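Local coordinates for iron-regulated outer membrane protein (Neisseria meningitidis, PDB 4B7O) that probably takes up iron bound to siderophores as a TonB-dependent transporter of the bacterial outer membrane, at residues Ser501-Tyr506 with Asn539-Phe544; Ala158-Thr163 with Asn383-Glu388; Gly446-Ala451 with Gly463-Arg468. All coordinates share one frame; numbering follows the deposited sequence.

Overall arrangement
All three contacts involve the beta barrel: contacts 1 and 3 each join neighbouring antiparallel strands of its wall, while contact 2 joins the wall to a loop of the plug within it. Contacts 2 and 3 lie close together, their centres about 12 Å apart. Strand 376-391 of contact 2 is hydrogen-bonded to strand 441-455 of contact 3, probably including a bond from Asn383 N to Gly446 O. Contact 1 is farther round the wall, its centre about 18 Å from contact 3 and about 22 Å from contact 2. Along the chain contact 2 closes first, then contact 3, then contact 1. Strand pairing thus builds the wall, and contact 2 packs the plug against it.

Contact 1: Ser501-Tyr506 with Asn539-Phe544; sequences SSSHNY and NTEIGF
Ser501, Ser503 and Asn505 pair with Gly543, Glu541 and Asn539 across two adjacent antiparallel strands, whose local N-to-C directions differ by 171° and whose axes approach to 4.6 Å. Each of these three pairs exchanges two backbone N-H to carbonyl bonds, giving six in all. Between them lie the non-hydrogen-bonded pairs Ser502 with Ile542 and His504 with Thr540, where alpha carbons donate weakly: Ser502 CA is 3.0 Å from Glu541 O, a carbonyl that also accepts from Ser503 N.

On the face carrying His504 and Thr540, the imidazole presents its edge to the threonine. His504 CG lies anti to the backbone N (chi1 -170°), which directs ND1 toward the neighbouring strand, to within 3.3 Å of Thr540 CB, near the ring plane. Farther along, Ser502 CB rests 4.0 Å from Ile542 CG2, while the rest of the isoleucine leads away.

The face of Ser501, Ser503, Asn505, Asn539 and Glu541 is turned toward the plug. Asn539 ND2 donates to Glu541 OE2 at 2.7 Å, in the amide plane and on the oxygen's anti lone pair. Lys66 also pairs with OE2 and Arg110 with OE1, so the carboxylate is gripped from several directions and probably stays ionised. A water donates to Asn539 O at 2.6 Å and accepts from Asn539 ND2 at 3.0 Å, bridging the backbone and side chain of one residue; its link to Ser503 OG is weak. Ser501 OG leans toward Gly543, lying 3.7 Å from its CA, where no side chain intervenes. Asn505 ND2 donates to Ala153 O. An antiparallel barrel wall whose inward side chains bond to the plug is characteristic of TonB-dependent receptors.

Contact 2: Ala158-Thr163 with Asn383-Glu388; sequences AGIGAT and NYRHQE
Ile160 packs its aliphatic branches against Asn383 and Arg385, joining a loop of the plug to the inner wall of the barrel in the two-domain fold of TonB-dependent receptors. The isoleucine carries the tight part of the contact. Its CG1 lies 3.7 Å from Asn383 CB, and CD1 extends from it to come within 3.7 Å of Arg385 CB. Asn383 and Arg385, two apart on the strand, both direct their side chains to the loop, and the isoleucine fits against the pair.

Arg385 leaves the strand with CG anti to its own N (chi1 -167°), and a bend at chi3 (56°) turns the guanidinium back alongside the isoleucine. CG2 of Ile160 then lies over one face of the guanidinium, while NH2 at its rim makes a salt bridge with Asp444. Asn383 is likewise held by polar partners beyond the contact: Arg465 donates to OD1, and ND2 bonds to Asn365 OD1. The hydrophobic packing thus sits within a polar frame, although the two segments themselves are joined purely by van der Waals contact.

Away from Ile160 the packing is looser on the Gly159 side and ends at Gly161. Gly159, in a backbone conformation that favours glycine (phi 138°), brings its CA only to 4.1 Å from Asn383 OD1. From Gly161 onward the plug loop turns away from the strand through an inverse gamma turn centred on Ala162, a partly exposed residue, and the turn is closed by Thr163 N donating to Gly161 O at 2.7 Å.

Contact 3: Gly446-Ala451 with Gly463-Arg468; sequences GAYIEA and GLRYDR
Arg465, Gly446 and Leu464 give up the most surface where the antiparallel segments 446-451 and 463-468 meet. Arg465 lies on the plug-facing side, its CG 3.5 Å from Tyr448 CB. A bend at chi3 (70°) folds its tip beside the tyrosine ring, at 24° to the ring plane, with NH1 3.6 Å from Tyr448 CD2. Along its own strand, NE forms a salt bridge to Asp467 OD1 at 2.8 Å, reaching the syn side of the carboxylate. A weak bond from NH2 to Asp467 OD2 adds to it. NH1 donates to Ala156 O of the plug, which together with Asp467 and Asn383 fixes the guanidinium's rotation.

Gly446, without a side chain, allows Arg465 NH2 to come within 3.8 Å of its CA. The same CA makes a C-H contact to Tyr466 O at 3.1 Å.

Leu464 forms a hydrogen-bonded pair with Ile449, its N donating to Ile449 O at 2.7 Å and its O accepting from Ile449 N. Its exposed side chain leads away on the opposite face, where Leu464 CB comes loosely to 4.3 Å from Ile449 CG2; that face probably meets lipid. A beta hairpin with polar side chains toward the barrel interior and apolar ones on its outer surface is typical of a transmembrane beta barrel.

Contact 1: Ser501-Tyr506 with Asn539-Phe544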
# COMPACT_ATOMS: atom_id res chain seq x y z
N SER A 501 16.47 -10.41 17.14
CA SER A 501 15.00 -10.50 17.30
C SER A 501 14.34 -11.73 16.73
O SER A 501 14.89 -12.35 15.86
CB SER A 501 14.30 -9.29 16.71
OG SER A 501 14.48 -9.22 15.30
N SER A 502 13.18 -12.09 17.24
CA SER A 502 12.41 -13.10 16.58
C SER A 502 10.96 -12.93 16.92
O SER A 502 10.65 -12.26 17.85
CB SER A 502 12.89 -14.51 16.90
OG SER A 502 13.06 -14.64 18.29
N SER A 503 10.10 -13.51 16.13
CA SER A 503 8.69 -13.45 16.38
C SER A 503 8.04 -14.64 15.77
O SER A 503 8.53 -15.20 14.81
CB SER A 503 8.05 -12.15 15.82
OG SER A 503 8.87 -11.53 14.85
N HIS A 504 6.92 -15.02 16.36
CA HIS A 504 6.07 -16.07 15.82
C HIS A 504 4.66 -15.53 16.08
O HIS A 504 4.23 -15.45 17.25
CB HIS A 504 6.33 -17.34 16.62
CG HIS A 504 5.69 -18.58 16.05
ND1 HIS A 504 6.10 -19.12 14.91
CD2 HIS A 504 4.69 -19.40 16.54
CE1 HIS A 504 5.39 -20.23 14.65
NE2 HIS A 504 4.53 -20.40 15.65
N ASN A 505 4.00 -15.08 15.01
CA ASN A 505 2.69 -14.37 15.04
C ASN A 505 1.64 -15.11 14.20
O ASN A 505 1.92 -15.53 13.08
CB ASN A 505 2.87 -12.97 14.48
CG ASN A 505 3.91 -12.18 15.27
OD1 ASN A 505 4.33 -12.61 16.37
ND2 ASN A 505 4.31 -11.01 14.74
N TYR A 506 0.48 -15.33 14.78
CA TYR A 506 -0.70 -15.64 14.02
C TYR A 506 -1.48 -14.36 13.74
O TYR A 506 -1.49 -13.39 14.57
CB TYR A 506 -1.61 -16.55 14.85
CG TYR A 506 -1.17 -17.98 14.79
CD1 TYR A 506 -1.58 -18.79 13.75
CD2 TYR A 506 -0.28 -18.51 15.75
CE1 TYR A 506 -1.15 -20.10 13.66
CE2 TYR A 506 0.14 -19.82 15.67
CZ TYR A 506 -0.30 -20.61 14.64
OH TYR A 506 0.12 -21.91 14.57
N ASN A 539 3.39 -16.42 10.94
CA ASN A 539 4.62 -15.82 10.48
C ASN A 539 5.74 -15.98 11.51
O ASN A 539 5.65 -15.51 12.61
CB ASN A 539 4.40 -14.32 10.14
CG ASN A 539 5.57 -13.68 9.41
OD1 ASN A 539 5.81 -13.95 8.26
ND2 ASN A 539 6.31 -12.81 10.10
N THR A 540 6.83 -16.62 11.12
CA THR A 540 7.97 -16.65 12.01
C THR A 540 9.20 -16.05 11.41
O THR A 540 9.54 -16.31 10.26
CB THR A 540 8.18 -18.04 12.64
OG1 THR A 540 9.58 -18.35 12.73
CG2 THR A 540 7.50 -19.06 11.89
N GLU A 541 9.84 -15.17 12.14
CA GLU A 541 11.10 -14.60 11.64
C GLU A 541 12.25 -14.33 12.59
O GLU A 541 12.03 -14.04 13.75
CB GLU A 541 10.88 -13.35 10.78
CG GLU A 541 9.91 -12.28 11.22
CD GLU A 541 9.62 -11.33 10.03
OE1 GLU A 541 10.57 -10.65 9.52
OE2 GLU A 541 8.45 -11.27 9.60
N ILE A 542 13.47 -14.38 12.08
CA ILE A 542 14.59 -13.96 12.92
C ILE A 542 15.19 -12.68 12.34
O ILE A 542 15.08 -12.44 11.15
CB ILE A 542 15.59 -15.10 13.11
CG1 ILE A 542 15.92 -15.71 11.76
CG2 ILE A 542 14.94 -16.26 13.93
CD1 ILE A 542 17.12 -16.61 11.89
N GLY A 543 15.79 -11.82 13.17
CA GLY A 543 16.46 -10.66 12.59
C GLY A 543 17.56 -10.21 13.48
O GLY A 543 17.73 -10.78 14.52
N PHE A 544 18.29 -9.18 13.08
CA PHE A 544 19.37 -8.60 13.86
C PHE A 544 19.54 -7.15 13.37
O PHE A 544 19.14 -6.78 12.23
CB PHE A 544 20.71 -9.43 13.70
CG PHE A 544 21.41 -9.12 12.47
CD1 PHE A 544 22.24 -8.04 12.43
CD2 PHE A 544 21.09 -9.77 11.30
CE1 PHE A 544 22.82 -7.65 11.21
CE2 PHE A 544 21.67 -9.40 10.09
CZ PHE A 544 22.53 -8.34 10.04
O HOH W 1 6.47 -13.13 13.04

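Contact 2: Ala158-Thr163 with Asn383-Glu388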
# COMPACT_ATOMS: atom_id res chain seq x y z
N ALA A 158 -1.54 -4.88 16.21
CA ALA A 158 -1.35 -4.20 14.89
C ALA A 158 -2.64 -3.67 14.22
O ALA A 158 -2.66 -2.59 13.64
CB ALA A 158 -0.62 -5.13 13.92
N GLY A 159 -3.71 -4.45 14.29
CA GLY A 159 -4.97 -4.05 13.68
C GLY A 159 -5.58 -5.23 12.99
O GLY A 159 -5.17 -6.37 13.19
N ILE A 160 -6.52 -4.96 12.11
CA ILE A 160 -7.26 -6.01 11.43
C ILE A 160 -6.46 -6.48 10.24
O ILE A 160 -5.87 -5.69 9.55
CB ILE A 160 -8.58 -5.41 10.88
CG1 ILE A 160 -9.18 -4.51 11.96
CG2 ILE A 160 -9.51 -6.51 10.33
CD1 ILE A 160 -10.59 -4.06 11.70
N GLY A 161 -6.55 -7.74 9.93
CA GLY A 161 -5.99 -8.30 8.68
C GLY A 161 -4.48 -8.26 8.52
O GLY A 161 -3.96 -8.29 7.41
N ALA A 162 -3.75 -8.21 9.63
CA ALA A 162 -2.32 -8.00 9.53
C ALA A 162 -1.58 -9.23 9.20
O ALA A 162 -0.79 -9.64 10.02
CB ALA A 162 -1.81 -7.45 10.83
N THR A 163 -1.83 -9.83 8.02
CA THR A 163 -1.28 -11.15 7.67
C THR A 163 0.05 -11.04 7.00
O THR A 163 0.89 -11.89 7.15
CB THR A 163 -2.16 -12.00 6.70
OG1 THR A 163 -2.63 -11.22 5.58
CG2 THR A 163 -3.31 -12.57 7.43
N ASN A 383 -10.94 -3.01 17.61
CA ASN A 383 -10.89 -2.64 16.22
C ASN A 383 -12.26 -2.88 15.63
O ASN A 383 -12.79 -3.99 15.75
CB ASN A 383 -9.92 -3.56 15.48
CG ASN A 383 -8.52 -3.55 16.07
OD1 ASN A 383 -8.00 -4.62 16.39
ND2 ASN A 383 -7.91 -2.35 16.22
N TYR A 384 -12.83 -1.83 15.01
CA TYR A 384 -14.06 -1.98 14.23
C TYR A 384 -13.91 -1.48 12.78
O TYR A 384 -13.55 -0.33 12.54
CB TYR A 384 -15.18 -1.15 14.91
CG TYR A 384 -16.48 -1.22 14.15
CD1 TYR A 384 -17.28 -2.35 14.24
CD2 TYR A 384 -16.89 -0.17 13.31
CE1 TYR A 384 -18.46 -2.46 13.56
CE2 TYR A 384 -18.09 -0.24 12.61
CZ TYR A 384 -18.86 -1.40 12.76
OH TYR A 384 -20.04 -1.59 12.11
N ARG A 385 -14.25 -2.28 11.81
CA ARG A 385 -14.26 -1.73 10.46
C ARG A 385 -15.52 -2.12 9.73
O ARG A 385 -15.80 -3.30 9.69
CB ARG A 385 -13.09 -2.25 9.63
CG ARG A 385 -12.93 -1.45 8.36
CD ARG A 385 -11.71 -1.80 7.57
NE ARG A 385 -11.70 -3.20 7.26
CZ ARG A 385 -10.61 -3.87 6.91
NH1 ARG A 385 -9.42 -3.26 6.79
NH2 ARG A 385 -10.75 -5.14 6.65
N HIS A 386 -16.23 -1.16 9.14
CA HIS A 386 -17.38 -1.44 8.25
C HIS A 386 -17.12 -1.00 6.85
O HIS A 386 -16.80 0.20 6.58
CB HIS A 386 -18.67 -0.77 8.79
CG HIS A 386 -19.93 -1.21 8.08
ND1 HIS A 386 -20.39 -0.60 6.95
CD2 HIS A 386 -20.82 -2.27 8.34
CE1 HIS A 386 -21.50 -1.23 6.53
NE2 HIS A 386 -21.75 -2.25 7.37
N GLN A 387 -17.25 -1.95 5.93
CA GLN A 387 -17.20 -1.63 4.52
C GLN A 387 -18.49 -1.78 3.76
O GLN A 387 -19.18 -2.79 3.93
CB GLN A 387 -16.18 -2.52 3.84
CG GLN A 387 -14.82 -1.86 3.85
CD GLN A 387 -13.73 -2.86 3.68
OE1 GLN A 387 -13.51 -3.70 4.55
NE2 GLN A 387 -13.06 -2.78 2.54
N GLU A 388 -18.77 -0.85 2.85
CA GLU A 388 -19.96 -0.99 1.97
C GLU A 388 -19.65 -0.57 0.57
O GLU A 388 -19.18 0.56 0.36
CB GLU A 388 -21.15 -0.16 2.48
CG GLU A 388 -22.45 -0.46 1.75
CD GLU A 388 -23.73 0.30 2.23
OE1 GLU A 388 -23.71 1.08 3.24
OE2 GLU A 388 -24.80 0.14 1.56

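Contact 3: Gly446-Ala451 with Gly463-Arg468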
# COMPACT_ATOMS: atom_id res chain seq x y z
N GLY A 446 -12.31 -6.68 16.22
CA GLY A 446 -11.11 -7.18 16.88
C GLY A 446 -10.97 -6.67 18.32
O GLY A 446 -11.15 -5.47 18.63
N ALA A 447 -10.69 -7.59 19.24
CA ALA A 447 -10.12 -7.13 20.50
C ALA A 447 -8.80 -7.88 20.70
O ALA A 447 -8.62 -9.00 20.20
CB ALA A 447 -11.06 -7.40 21.63
N TYR A 448 -7.87 -7.26 21.39
CA TYR A 448 -6.58 -7.86 21.53
C TYR A 448 -6.11 -7.47 22.86
O TYR A 448 -6.52 -6.43 23.39
CB TYR A 448 -5.58 -7.30 20.50
CG TYR A 448 -5.31 -5.81 20.63
CD1 TYR A 448 -4.35 -5.33 21.50
CD2 TYR A 448 -6.03 -4.89 19.90
CE1 TYR A 448 -4.11 -3.98 21.63
CE2 TYR A 448 -5.80 -3.53 20.03
CZ TYR A 448 -4.85 -3.09 20.89
OH TYR A 448 -4.64 -1.76 21.01
N ILE A 449 -5.18 -8.26 23.38
CA ILE A 449 -4.47 -7.90 24.61
C ILE A 449 -3.02 -8.34 24.41
O ILE A 449 -2.76 -9.42 23.87
CB ILE A 449 -5.14 -8.57 25.85
CG1 ILE A 449 -4.19 -8.51 27.03
CG2 ILE A 449 -5.49 -10.03 25.58
CD1 ILE A 449 -4.84 -8.79 28.34
N GLU A 450 -2.08 -7.51 24.81
CA GLU A 450 -0.68 -7.77 24.52
C GLU A 450 0.15 -7.32 25.69
O GLU A 450 -0.05 -6.22 26.22
CB GLU A 450 -0.25 -6.98 23.29
CG GLU A 450 1.10 -7.38 22.73
CD GLU A 450 1.44 -6.63 21.43
OE1 GLU A 450 1.70 -5.40 21.52
OE2 GLU A 450 1.44 -7.27 20.33
N ALA A 451 1.10 -8.17 26.07
CA ALA A 451 1.95 -7.87 27.23
C ALA A 451 3.40 -7.59 26.81
O ALA A 451 3.95 -8.32 26.00
CB ALA A 451 1.88 -9.01 28.24
N GLY A 463 0.91 -11.80 22.98
CA GLY A 463 -0.37 -11.17 22.83
C GLY A 463 -1.40 -12.04 22.22
O GLY A 463 -1.05 -13.07 21.61
N LEU A 464 -2.65 -11.62 22.33
CA LEU A 464 -3.73 -12.44 21.75
C LEU A 464 -4.74 -11.51 21.10
O LEU A 464 -4.98 -10.42 21.63
CB LEU A 464 -4.42 -13.25 22.86
CG LEU A 464 -5.42 -14.36 22.56
CD1 LEU A 464 -4.90 -15.34 21.49
CD2 LEU A 464 -5.73 -15.12 23.86
N ARG A 465 -5.30 -11.93 19.97
CA ARG A 465 -6.36 -11.20 19.30
C ARG A 465 -7.54 -12.08 19.09
O ARG A 465 -7.40 -13.24 18.72
CB ARG A 465 -5.98 -10.76 17.88
CG ARG A 465 -5.09 -9.59 17.84
CD ARG A 465 -4.83 -9.23 16.38
NE ARG A 465 -6.04 -8.70 15.74
CZ ARG A 465 -6.51 -7.48 15.96
NH1 ARG A 465 -5.86 -6.61 16.76
NH2 ARG A 465 -7.64 -7.13 15.35
N TYR A 466 -8.71 -11.47 19.22
CA TYR A 466 -9.94 -12.07 18.83
C TYR A 466 -10.43 -11.34 17.58
O TYR A 466 -10.70 -10.16 17.64
CB TYR A 466 -10.94 -11.92 19.99
CG TYR A 466 -12.21 -12.59 19.65
CD1 TYR A 466 -12.22 -13.96 19.36
CD2 TYR A 466 -13.39 -11.86 19.50
CE1 TYR A 466 -13.37 -14.59 18.97
CE2 TYR A 466 -14.56 -12.50 19.10
CZ TYR A 466 -14.54 -13.86 18.84
OH TYR A 466 -15.68 -14.51 18.47
N ASP A 467 -10.50 -12.02 16.44
CA ASP A 467 -10.85 -11.38 15.17
C ASP A 467 -12.15 -11.98 14.70
O ASP A 467 -12.23 -13.20 14.53
CB ASP A 467 -9.79 -11.66 14.10
CG ASP A 467 -8.63 -10.64 14.11
OD1 ASP A 467 -7.63 -10.87 14.84
OD2 ASP A 467 -8.70 -9.65 13.34
N ARG A 468 -13.18 -11.14 14.52
CA ARG A 468 -14.51 -11.60 14.06
C ARG A 468 -14.91 -10.88 12.77
O ARG A 468 -14.89 -9.64 12.70
CB ARG A 468 -15.55 -11.33 15.16
CG ARG A 468 -16.95 -11.82 14.79
CD ARG A 468 -17.74 -12.39 15.96
NE ARG A 468 -19.09 -12.80 15.52
CZ ARG A 468 -19.42 -14.01 15.05
NH1 ARG A 468 -18.52 -14.99 14.98
NH2 ARG A 468 -20.67 -14.25 14.65